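Local coordinates for protein N-acetylmuramoyl-L-alanine amidase (Mycolicibacterium smegmatis, PDB 7AGM) that cleaves, as a zinc-dependent amidase, the amide bond between N-acetylmuramic acid and L-alanine in peptidoglycan, and so probably takes part in cell-wall remodelling, at residues 59-64 / 74-79; 68-73 / 211-216; 169-172 / 177-180. All blocks are in the same frame, centred on the assembly; numbering follows the deposited sequence.

Interaction 1: residues 59-64 / 74-79; sequences TTLRVR and TAMSRG
Segment 59-64 of helix 52-69 runs almost antiparallel to strand segment 74-76, at 165° and 10.1 Å between the short axes, and the two backbones come nearest where the CA atoms of R64 and T74 lie 6.8 Å apart. Side chains alone fill the gap, and M76 takes the largest share. Its chain turns at the last torsion (chi3 56°), which presents sulfur and methyl to different helix residues. The methyl CE meets T60 CG2 at 3.7 Å, the two side chains sliding past each other in opposite directions. The sulfur SD sits over one face of the R64 guanidinium, 3.6 Å above its plane and displaced toward the rim, where NH1 is the closest atom at 3.7 Å. L61, next to T60 in the helix, crosses M76 at about a right angle and adds a looser touch of CD2. T74 meets R64 lower down its chain: OG1 lies 3.4 Å from R64 CG, against the aliphatic part. Farther out, the guanidinium and T74 OG1 share a water, which accepts from R64 NH1 at 3.1 Å in the plane of the group and lies 3.0 Å from the T74 hydroxyl. The T60 hydroxyl is turned back into its own helix, bonded to T56 O, leaving its methyl for M76. W57 of the same helix also touches M76, T60 reaches across to L13 and P15 of strand 10-15 and I106 of strand 102-109, and A75 pairs through its backbone with V11 and L13, so helix 52-69 lies over edge strand 73-76 and, through T60, over 10-15 and 102-109 as well.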
loop_
_atom_site.group_PDB
_atom_site.type_symbol
_atom_site.label_atom_id
_atom_site.label_comp_id
_atom_site.label_asym_id
_atom_site.label_seq_id
_atom_site.Cartn_x
_atom_site.Cartn_y
_atom_site.Cartn_z
ATOM N N THR A 59 5.616 -9.355 -0.451
ATOM C CA THR A 59 4.775 -8.952 -1.574
ATOM C C THR A 59 5.378 -7.757 -2.303
ATOM O O THR A 59 5.396 -7.718 -3.543
ATOM C CB THR A 59 3.362 -8.637 -1.077
ATOM O OG1 THR A 59 2.825 -9.794 -0.428
ATOM C CG2 THR A 59 2.440 -8.257 -2.230
ATOM N N THR A 60 5.929 -6.799 -1.552
ATOM C CA THR A 60 6.514 -5.618 -2.183
ATOM C C THR A 60 7.763 -5.978 -2.981
ATOM O O THR A 60 7.993 -5.416 -4.060
ATOM C CB THR A 60 6.790 -4.520 -1.150
ATOM O OG1 THR A 60 5.563 -4.142 -0.499
ATOM C CG2 THR A 60 7.373 -3.283 -1.836
ATOM N N LEU A 61 8.563 -6.942 -2.492
ATOM C CA LEU A 61 9.730 -7.384 -3.256
ATOM C C LEU A 61 9.310 -7.964 -4.601
ATOM O O LEU A 61 9.987 -7.762 -5.618
ATOM C CB LEU A 61 10.509 -8.432 -2.456
ATOM C CG LEU A 61 11.248 -7.923 -1.218
ATOM C CD1 LEU A 61 11.952 -9.076 -0.510
ATOM C CD2 LEU A 61 12.251 -6.829 -1.595
ATOM N N ARG A 62 8.206 -8.709 -4.618
ATOM C CA ARG A 62 7.697 -9.263 -5.864
ATOM C C ARG A 62 7.200 -8.164 -6.789
ATOM O O ARG A 62 7.462 -8.207 -7.998
ATOM C CB ARG A 62 6.610 -10.286 -5.558
ATOM C CG ARG A 62 7.170 -11.504 -4.823
ATOM C CD ARG A 62 6.075 -12.389 -4.246
ATOM N NE ARG A 62 6.630 -13.444 -3.394
ATOM C CZ ARG A 62 7.022 -14.637 -3.829
ATOM N NH1 ARG A 62 6.919 -14.951 -5.114
ATOM N NH2 ARG A 62 7.518 -15.520 -2.972
ATOM N N VAL A 63 6.504 -7.159 -6.241
ATOM C CA VAL A 63 6.089 -6.011 -7.045
ATOM C C VAL A 63 7.307 -5.316 -7.645
ATOM O O VAL A 63 7.335 -4.997 -8.838
ATOM C CB VAL A 63 5.241 -5.035 -6.203
ATOM C CG1 VAL A 63 5.043 -3.704 -6.943
ATOM C CG2 VAL A 63 3.883 -5.657 -5.841
ATOM N N ARG A 64 8.338 -5.081 -6.826
ATOM C CA ARG A 64 9.523 -4.379 -7.317
ATOM C C ARG A 64 10.174 -5.125 -8.473
ATOM O O ARG A 64 10.550 -4.520 -9.485
ATOM C CB ARG A 64 10.542 -4.163 -6.198
ATOM C CG ARG A 64 11.824 -3.573 -6.755
ATOM C CD ARG A 64 12.783 -3.176 -5.696
ATOM N NE ARG A 64 13.422 -4.331 -5.093
ATOM C CZ ARG A 64 14.367 -4.233 -4.172
ATOM N NH1 ARG A 64 14.770 -3.034 -3.769
ATOM N NH2 ARG A 64 14.905 -5.326 -3.656
ATOM N N THR A 74 12.304 2.162 -9.296
ATOM C CA THR A 74 11.677 1.995 -7.995
ATOM C C THR A 74 12.606 2.439 -6.875
ATOM O O THR A 74 13.839 2.437 -7.001
ATOM C CB THR A 74 11.224 0.538 -7.733
ATOM O OG1 THR A 74 12.361 -0.336 -7.737
ATOM C CG2 THR A 74 10.218 0.067 -8.784
ATOM N N ALA A 75 11.974 2.791 -5.757
ATOM C CA ALA A 75 12.631 2.941 -4.469
ATOM C C ALA A 75 11.680 2.414 -3.409
ATOM O O ALA A 75 10.465 2.390 -3.618
ATOM C CB ALA A 75 13.003 4.394 -4.151
ATOM N N MET A 76 12.234 1.972 -2.283
ATOM C CA MET A 76 11.440 1.402 -1.202
ATOM C C MET A 76 11.615 2.186 0.093
ATOM O O MET A 76 12.656 2.803 0.341
ATOM C CB MET A 76 11.766 -0.084 -0.993
ATOM C CG MET A 76 11.311 -0.960 -2.150
ATOM S SD MET A 76 11.581 -2.708 -1.839
ATOM C CE MET A 76 10.690 -2.929 -0.306
ATOM N N SER A 77 10.580 2.152 0.929
ATOM C CA SER A 77 10.612 2.874 2.193
ATOM C C SER A 77 11.468 2.192 3.253
ATOM O O SER A 77 11.869 2.850 4.217
ATOM C CB SER A 77 9.194 3.032 2.733
ATOM O OG SER A 77 8.639 1.764 3.012
ATOM N N ARG A 78 11.741 0.897 3.112
ATOM C CA ARG A 78 12.591 0.191 4.057
ATOM C C ARG A 78 13.353 -0.881 3.301
ATOM O O ARG A 78 12.963 -1.293 2.206
ATOM C CB ARG A 78 11.790 -0.405 5.223
ATOM C CG ARG A 78 10.716 -1.404 4.822
ATOM C CD ARG A 78 10.073 -1.937 6.090
ATOM N NE ARG A 78 8.803 -2.646 5.941
ATOM C CZ ARG A 78 8.619 -3.940 6.206
ATOM N NH1 ARG A 78 9.643 -4.712 6.570
ATOM N NH2 ARG A 78 7.405 -4.466 6.110
ATOM N N GLY A 79 14.445 -1.339 3.915
ATOM C CA GLY A 79 15.383 -2.212 3.241
ATOM C C GLY A 79 15.564 -3.577 3.871
ATOM O O GLY A 79 16.424 -4.347 3.431
HETATM O O HOH W 1 13.894 -0.390 -5.216
#

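Interaction 2: residues 68-73 / 211-216; sequences TALGVR and GIAGFL
A Schellman motif ends helix 52-69, and the chain leaving it brings L70 and V72 against A213 and L216 of helix 198-219, one of the helices packed on the central mixed sheet of this amidase fold. G71 makes the turn: its positive phi of 77° breaks the helix, its N bonds to T68 O at 2.9 Å, and the chain can then head for strand 73-76. On either side of this glycine, one apolar side chain points at helix 198-219. L70, near the surface, reaches A213 with CD1, a loose touch of 4.4 Å on the CB methyl. V72 is buried and meets L216 tip to tip. In L216, CG stands opposite the carbonyl carbon (chi1 -69°) and the side chain is extended beyond it, which carries CD1 out to the valine. The segments bury only 105 Å² between them, and other residues add to the packing: V11 touches both V72 and L216, I6 does the same from a loop, and L67 lies against V72. At the meeting point, L216 CD1 faces both valine methyls almost equally, 4.1 Å from V72 CG2 and 4.2 Å from V72 CG1.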
loop_
_atom_site.group_PDB
_atom_site.type_symbol
_atom_site.label_atom_id
_atom_site.label_comp_id
_atom_site.label_asym_id
_atom_site.label_seq_id
_atom_site.Cartn_x
_atom_site.Cartn_y
_atom_site.Cartn_z
ATOM N N THR A 68 10.772 -3.584 -12.206
ATOM C CA THR A 68 12.100 -3.500 -12.804
ATOM C C THR A 68 12.126 -4.163 -14.178
ATOM O O THR A 68 12.729 -3.635 -15.119
ATOM C CB THR A 68 13.126 -4.143 -11.864
ATOM O OG1 THR A 68 13.168 -3.414 -10.629
ATOM C CG2 THR A 68 14.511 -4.131 -12.494
ATOM N N ALA A 69 11.446 -5.305 -14.322
ATOM C CA ALA A 69 11.405 -5.988 -15.611
ATOM C C ALA A 69 10.705 -5.150 -16.675
ATOM O O ALA A 69 10.964 -5.329 -17.870
ATOM C CB ALA A 69 10.716 -7.345 -15.462
ATOM N N LEU A 70 9.814 -4.249 -16.266
ATOM C CA LEU A 70 9.155 -3.317 -17.174
ATOM C C LEU A 70 9.962 -2.039 -17.391
ATOM O O LEU A 70 9.483 -1.122 -18.070
ATOM C CB LEU A 70 7.752 -2.973 -16.654
ATOM C CG LEU A 70 6.768 -4.142 -16.523
ATOM C CD1 LEU A 70 5.512 -3.727 -15.758
ATOM C CD2 LEU A 70 6.400 -4.694 -17.895
ATOM N N GLY A 71 11.172 -1.957 -16.842
ATOM C CA GLY A 71 11.975 -0.756 -16.983
ATOM C C GLY A 71 11.552 0.392 -16.092
ATOM O O GLY A 71 12.017 1.521 -16.296
ATOM N N VAL A 72 10.685 0.141 -15.116
ATOM C CA VAL A 72 10.187 1.179 -14.218
ATOM C C VAL A 72 11.172 1.332 -13.062
ATOM O O VAL A 72 11.641 0.332 -12.499
ATOM C CB VAL A 72 8.772 0.831 -13.715
ATOM C CG1 VAL A 72 8.339 1.790 -12.617
ATOM C CG2 VAL A 72 7.767 0.867 -14.883
ATOM N N ARG A 73 11.514 2.579 -12.732
ATOM C CA ARG A 73 12.393 2.878 -11.610
ATOM C C ARG A 73 11.633 2.706 -10.306
ATOM O O ARG A 73 10.460 3.080 -10.209
ATOM C CB ARG A 73 12.862 4.333 -11.680
ATOM C CG ARG A 73 13.759 4.686 -12.855
ATOM C CD ARG A 73 14.115 6.172 -12.796
ATOM N NE ARG A 73 15.333 6.521 -13.524
ATOM C CZ ARG A 73 15.364 7.170 -14.684
ATOM N NH1 ARG A 73 14.232 7.547 -15.279
ATOM N NH2 ARG A 73 16.535 7.444 -15.251
ATOM N N GLY A 211 -2.234 -2.841 -11.715
ATOM C CA GLY A 211 -2.751 -1.533 -11.328
ATOM C C GLY A 211 -1.742 -0.416 -11.537
ATOM O O GLY A 211 -2.080 0.658 -12.046
ATOM N N ILE A 212 -0.496 -0.641 -11.114
ATOM C CA ILE A 212 0.548 0.374 -11.265
ATOM C C ILE A 212 0.813 0.656 -12.735
ATOM O O ILE A 212 0.839 1.817 -13.166
ATOM C CB ILE A 212 1.833 -0.052 -10.528
ATOM C CG1 ILE A 212 1.563 -0.146 -9.027
ATOM C CG2 ILE A 212 2.977 0.923 -10.847
ATOM C CD1 ILE A 212 2.762 -0.687 -8.236
ATOM N N ALA A 213 1.018 -0.402 -13.528
ATOM C CA ALA A 213 1.336 -0.228 -14.942
ATOM C C ALA A 213 0.189 0.442 -15.687
ATOM O O ALA A 213 0.419 1.306 -16.547
ATOM C CB ALA A 213 1.675 -1.576 -15.574
ATOM N N GLY A 214 -1.052 0.065 -15.367
ATOM C CA GLY A 214 -2.195 0.691 -16.008
ATOM C C GLY A 214 -2.288 2.172 -15.695
ATOM O O GLY A 214 -2.567 2.989 -16.582
ATOM N N PHE A 215 -2.036 2.542 -14.438
ATOM C CA PHE A 215 -2.057 3.954 -14.074
ATOM C C PHE A 215 -0.911 4.715 -14.736
ATOM O O PHE A 215 -1.115 5.805 -15.280
ATOM C CB PHE A 215 -2.013 4.129 -12.554
ATOM C CG PHE A 215 -1.922 5.573 -12.124
ATOM C CD1 PHE A 215 -2.993 6.436 -12.318
ATOM C CD2 PHE A 215 -0.761 6.072 -11.542
ATOM C CE1 PHE A 215 -2.916 7.772 -11.931
ATOM C CE2 PHE A 215 -0.680 7.404 -11.147
ATOM C CZ PHE A 215 -1.764 8.256 -11.349
ATOM N N LEU A 216 0.311 4.167 -14.679
ATOM C CA LEU A 216 1.441 4.845 -15.313
ATOM C C LEU A 216 1.184 5.071 -16.797
ATOM O O LEU A 216 1.480 6.148 -17.329
ATOM C CB LEU A 216 2.722 4.031 -15.118
ATOM C CG LEU A 216 3.285 3.948 -13.696
ATOM C CD1 LEU A 216 4.520 3.051 -13.728
ATOM C CD2 LEU A 216 3.625 5.320 -13.125
#

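Interaction 3: residues 169-172 / 177-180; sequences AGLN and PSVL
L171, on the short helix 169-173, lies with its forked end against the start of strand 178-185, an inner strand of the mixed sheet in this zinc amidase fold of the Amidase_3 family, parallel to 102-109 on one side and antiparallel to 119-123 on the other. The two branches of the leucine do different work. CD2 comes down on the strand backbone, 3.9 Å from V179 CA and 4.0 Å from L180 N, and it also lies 3.7 Å from S178 OG. CD1 goes to the next side chain on that face of the strand, meeting L180 CB at 4.1 Å, with the two leucines crossing at about a right angle. L171 does not set out straight at the strand; with CG opposite the carbonyl carbon (chi1 -69°) its end is brought onto it. S178 and L180 both project toward the helix, whereas V179 between them faces the other side of the sheet, where F138 and A139 of helix 134-148 receive it. L121 and S123 of strand 119-123 also touch L171, so the leucine spans two neighbouring strands. L180 in turn lies against H107, one of the three zinc ligands with H17 and E52, and its side chain is about 6 Å from the bound zinc ion. L171 thus stands one layer behind L180, the residue that touches a zinc ligand. Beside this apolar contact runs a polar one. The hydroxyl of S178 stands opposite its own backbone N (chi1 -175°), which directs it at the helix, and a water joins the two segments there: it donates to the carbonyl G170 O at 2.8 Å and lies 2.7 Å from S178 OG.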
loop_
_atom_site.group_PDB
_atom_site.type_symbol
_atom_site.label_atom_id
_atom_site.label_comp_id
_atom_site.label_asym_id
_atom_site.label_seq_id
_atom_site.Cartn_x
_atom_site.Cartn_y
_atom_site.Cartn_z
ATOM N N ALA A 169 -1.692 9.099 7.583
ATOM C CA ALA A 169 -0.676 10.141 7.430
ATOM C C ALA A 169 0.051 10.040 6.092
ATOM O O ALA A 169 0.311 11.058 5.439
ATOM C CB ALA A 169 0.315 10.086 8.597
ATOM N N GLY A 170 0.397 8.824 5.663
ATOM C CA GLY A 170 1.127 8.681 4.413
ATOM C C GLY A 170 0.346 9.168 3.206
ATOM O O GLY A 170 0.927 9.715 2.264
ATOM N N LEU A 171 -0.977 8.983 3.216
ATOM C CA LEU A 171 -1.834 9.509 2.157
ATOM C C LEU A 171 -2.040 11.012 2.297
ATOM O O LEU A 171 -1.934 11.754 1.311
ATOM C CB LEU A 171 -3.180 8.778 2.174
ATOM C CG LEU A 171 -3.118 7.306 1.736
ATOM C CD1 LEU A 171 -4.474 6.654 1.946
ATOM C CD2 LEU A 171 -2.675 7.140 0.293
ATOM N N ASN A 172 -2.296 11.490 3.517
ATOM C CA ASN A 172 -2.535 12.920 3.708
ATOM C C ASN A 172 -1.331 13.743 3.274
ATOM O O ASN A 172 -1.479 14.852 2.749
ATOM C CB ASN A 172 -2.809 13.217 5.180
ATOM C CG ASN A 172 -4.075 12.583 5.691
ATOM O OD1 ASN A 172 -4.976 12.246 4.925
ATOM N ND2 ASN A 172 -4.170 12.455 7.008
ATOM N N PRO A 177 0.908 11.227 -6.870
ATOM C CA PRO A 177 -0.191 10.249 -6.854
ATOM C C PRO A 177 0.127 9.087 -5.921
ATOM O O PRO A 177 1.228 8.528 -5.957
ATOM C CB PRO A 177 -0.279 9.791 -8.313
ATOM C CG PRO A 177 0.233 10.959 -9.081
ATOM C CD PRO A 177 1.343 11.531 -8.243
ATOM N N SER A 178 -0.848 8.722 -5.076
ATOM C CA SER A 178 -0.568 7.796 -3.981
ATOM C C SER A 178 -1.830 7.057 -3.564
ATOM O O SER A 178 -2.891 7.674 -3.405
ATOM C CB SER A 178 0.016 8.562 -2.789
ATOM O OG SER A 178 0.401 7.688 -1.742
ATOM N N VAL A 179 -1.712 5.734 -3.413
ATOM C CA VAL A 179 -2.801 4.904 -2.910
ATOM C C VAL A 179 -2.213 3.909 -1.922
ATOM O O VAL A 179 -1.008 3.638 -1.921
ATOM C CB VAL A 179 -3.578 4.155 -4.025
ATOM C CG1 VAL A 179 -4.228 5.155 -5.013
ATOM C CG2 VAL A 179 -2.675 3.142 -4.732
ATOM N N LEU A 180 -3.077 3.378 -1.059
ATOM C CA LEU A 180 -2.690 2.358 -0.091
ATOM C C LEU A 180 -3.574 1.143 -0.330
ATOM O O LEU A 180 -4.803 1.254 -0.301
ATOM C CB LEU A 180 -2.825 2.897 1.337
ATOM C CG LEU A 180 -2.334 1.987 2.476
ATOM C CD1 LEU A 180 -2.074 2.801 3.735
ATOM C CD2 LEU A 180 -3.298 0.842 2.800
HETATM O O HOH W 2 2.215 8.363 0.196
#

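In the fold
Interactions 1 and 2 share helix 52-69, have centres 13 Å apart and touch where V63 packs on I212; their segments alternate along the chain. Interaction 3 lies between the two segments of interaction 2 in sequence and wholly after interaction 1. Its centre is 18 Å from that of interaction 2, yet F215 reaches P177 from helix 198-219. Interactions 1 and 3 do not touch, their nearest atoms being about 10 Å apart, but both reach the mixed sheet, at edge strand 73-76 and inner strand 178-185. Together they pack helices 52-69, 198-219 and 169-173 around one sheet; interaction 3 comes closest to the zinc, and interaction 2 lies away from it.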